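Local coordinates for freshwater cyanophage protein (Microcystis phage Mic1, PDB 6L2W), which is of unknown function but has a novel fold, assembles from two copies of the chain, and may be a structural protein of the phage, at residues R74-G79 against R100-K105. Numbering follows the deposited sequence.
Sequences RYWYSG and REINLK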
loop_
_atom_site.group_PDB
_atom_site.type_symbol
_atom_site.label_atom_id
_atom_site.label_comp_id
_atom_site.label_asym_id
_atom_site.label_seq_id
_atom_site.Cartn_x
_atom_site.Cartn_y
_atom_site.Cartn_z
ATOM N N ARG B 74 1.781 10.271 -2.423
ATOM C CA ARG B 74 1.206 9.916 -3.738
ATOM C C ARG B 74 0.295 8.698 -3.662
ATOM O O ARG B 74 0.265 7.945 -4.614
ATOM C CB ARG B 74 2.359 9.654 -4.705
ATOM C CG ARG B 74 3.295 8.544 -4.264
ATOM C CD ARG B 74 4.504 8.508 -5.154
ATOM N NE ARG B 74 5.407 7.428 -4.842
ATOM C CZ ARG B 74 5.315 6.221 -5.346
ATOM N NH1 ARG B 74 4.501 5.975 -6.346
ATOM N NH2 ARG B 74 6.037 5.247 -4.849
ATOM N N TYR B 75 -0.440 8.557 -2.596
ATOM C CA TYR B 75 -1.345 7.436 -2.438
ATOM C C TYR B 75 -2.709 7.937 -1.976
ATOM O O TYR B 75 -2.803 8.822 -1.152
ATOM C CB TYR B 75 -0.811 6.434 -1.406
ATOM C CG TYR B 75 0.612 5.996 -1.637
ATOM C CD1 TYR B 75 1.676 6.702 -1.112
ATOM C CD2 TYR B 75 0.899 4.908 -2.429
ATOM C CE1 TYR B 75 2.988 6.307 -1.328
ATOM C CE2 TYR B 75 2.202 4.496 -2.654
ATOM C CZ TYR B 75 3.257 5.191 -2.096
ATOM O OH TYR B 75 4.548 4.793 -2.338
ATOM N N TRP B 76 -3.738 7.293 -2.499
ATOM C CA TRP B 76 -5.112 7.556 -2.127
ATOM C C TRP B 76 -5.811 6.230 -1.841
ATOM O O TRP B 76 -5.902 5.396 -2.721
ATOM C CB TRP B 76 -5.842 8.302 -3.250
ATOM C CG TRP B 76 -5.267 9.647 -3.564
ATOM C CD1 TRP B 76 -5.716 10.868 -3.141
ATOM C CD2 TRP B 76 -4.105 9.911 -4.365
ATOM N NE1 TRP B 76 -4.911 11.873 -3.620
ATOM C CE2 TRP B 76 -3.924 11.319 -4.387
ATOM C CE3 TRP B 76 -3.202 9.098 -5.056
ATOM C CZ2 TRP B 76 -2.893 11.931 -5.092
ATOM C CZ3 TRP B 76 -2.173 9.709 -5.745
ATOM C CH2 TRP B 76 -2.015 11.102 -5.752
ATOM N N TYR B 77 -6.380 6.115 -0.652
ATOM C CA TYR B 77 -7.037 4.917 -0.196
ATOM C C TYR B 77 -8.562 5.068 -0.234
ATOM O O TYR B 77 -9.102 6.158 -0.062
ATOM C CB TYR B 77 -6.545 4.580 1.212
ATOM C CG TYR B 77 -5.205 3.890 1.208
ATOM C CD1 TYR B 77 -4.023 4.609 1.262
ATOM C CD2 TYR B 77 -5.124 2.516 1.089
ATOM C CE1 TYR B 77 -2.791 3.977 1.234
ATOM C CE2 TYR B 77 -3.897 1.868 1.076
ATOM C CZ TYR B 77 -2.728 2.602 1.132
ATOM O OH TYR B 77 -1.530 1.946 1.110
ATOM N N SER B 78 -9.227 3.960 -0.417
ATOM C CA SER B 78 -10.699 3.958 -0.341
ATOM C C SER B 78 -11.094 3.940 1.134
ATOM O O SER B 78 -10.291 3.518 1.951
ATOM C CB SER B 78 -11.280 2.811 -1.096
ATOM O OG SER B 78 -10.928 1.583 -0.517
ATOM N N GLY B 79 -12.282 4.375 1.464
ATOM C CA GLY B 79 -12.725 4.396 2.867
ATOM C C GLY B 79 -12.777 3.019 3.490
ATOM O O GLY B 79 -12.466 2.927 4.660
ATOM N N ARG B 100 -1.986 17.696 -5.820
ATOM C CA ARG B 100 -2.930 18.771 -5.559
ATOM C C ARG B 100 -4.125 18.652 -6.515
ATOM O O ARG B 100 -5.291 18.688 -6.087
ATOM C CB ARG B 100 -2.224 20.124 -5.686
ATOM C CG ARG B 100 -3.063 21.314 -5.232
ATOM C CD ARG B 100 -2.273 22.515 -4.712
ATOM N NE ARG B 100 -1.640 23.356 -5.730
ATOM C CZ ARG B 100 -0.319 23.498 -5.900
ATOM N NH1 ARG B 100 0.538 22.759 -5.210
ATOM N NH2 ARG B 100 0.139 24.388 -6.768
ATOM N N GLU B 101 -3.854 18.476 -7.796
ATOM C CA GLU B 101 -4.927 18.383 -8.774
ATOM C C GLU B 101 -5.841 17.193 -8.446
ATOM O O GLU B 101 -7.074 17.314 -8.516
ATOM C CB GLU B 101 -4.375 18.215 -10.184
ATOM C CG GLU B 101 -3.774 19.493 -10.736
ATOM C CD GLU B 101 -3.233 19.409 -12.158
ATOM O OE1 GLU B 101 -3.630 18.469 -12.907
ATOM O OE2 GLU B 101 -2.422 20.297 -12.520
ATOM N N ILE B 102 -5.232 16.053 -8.102
ATOM C CA ILE B 102 -5.985 14.828 -7.888
ATOM C C ILE B 102 -6.859 14.977 -6.646
ATOM O O ILE B 102 -8.016 14.593 -6.674
ATOM C CB ILE B 102 -5.063 13.601 -7.818
ATOM C CG1 ILE B 102 -4.481 13.341 -9.208
ATOM C CG2 ILE B 102 -5.793 12.378 -7.250
ATOM C CD1 ILE B 102 -3.502 12.192 -9.273
ATOM N N ASN B 103 -6.285 15.544 -5.598
ATOM C CA ASN B 103 -6.984 15.781 -4.353
ATOM C C ASN B 103 -8.159 16.749 -4.552
ATOM O O ASN B 103 -9.233 16.516 -3.987
ATOM C CB ASN B 103 -6.023 16.302 -3.285
ATOM C CG ASN B 103 -5.359 15.184 -2.507
ATOM O OD1 ASN B 103 -5.921 14.097 -2.387
ATOM N ND2 ASN B 103 -4.205 15.459 -1.916
ATOM N N LEU B 104 -7.973 17.817 -5.331
ATOM C CA LEU B 104 -9.065 18.764 -5.588
ATOM C C LEU B 104 -10.217 18.008 -6.272
ATOM O O LEU B 104 -11.357 18.069 -5.843
ATOM C CB LEU B 104 -8.560 19.942 -6.438
ATOM C CG LEU B 104 -9.633 20.876 -7.017
ATOM C CD1 LEU B 104 -10.476 21.481 -5.913
ATOM C CD2 LEU B 104 -9.021 21.984 -7.878
ATOM N N LYS B 105 -9.901 17.258 -7.305
ATOM C CA LYS B 105 -10.913 16.559 -8.071
ATOM C C LYS B 105 -11.613 15.505 -7.200
ATOM O O LYS B 105 -12.850 15.456 -7.153
ATOM C CB LYS B 105 -10.284 15.948 -9.320
ATOM C CG LYS B 105 -11.264 15.203 -10.211
ATOM C CD LYS B 105 -12.162 16.108 -11.018
ATOM C CE LYS B 105 -13.302 15.341 -11.646
ATOM N NZ LYS B 105 -14.105 16.192 -12.552
#
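W76 reaches from strand 75-77 to the helix and meets two consecutive residues there, I102 with a ring face and N103 with a ring edge. At the edge, W76 NE1 donates to N103 OD1 at 2.7 Å. The oxygen lies almost in the indole plane, but the bond is bent, with an angle of 144° at the hydrogen. Relative to the amide, the donor stands well above the carbonyl plane rather than on a lone pair, and ring and amide planes are turned 68° apart. The methyl CG2 of I102 sits over the indole face, displaced toward its rim: it is 3.6 Å from W76 CE2 and makes a CH-pi contact with the five-membered ring, 3.9 Å from its centroid. With I102 CG1 anti to the carbonyl carbon (chi1 -70°), CG2 falls anti to the backbone N, over the indole, and the CG1 branch brings CD1 to 4.0 Å from W76 CH2. Tryptophan suits this buried place with a broad apolar face and one N-H needing an acceptor; beta-branched isoleucine supplies methyls, asparagine the acceptor. N103 is itself positioned by a second bond, from ND2 to OD1 of N67, so its amide links the indole to the loop before the strand. I99 and L106 of helix 96-115 also touch W76, and I102 packs on L52 of helix 51-61. Strand 75-77 pairs antiparallel with strand 83-89, whose L85 and L87 touch the indole. W76 thus lies buried between the sheet and helix 96-115, while Y75 and Y77 of the same strand pack against the second subunit.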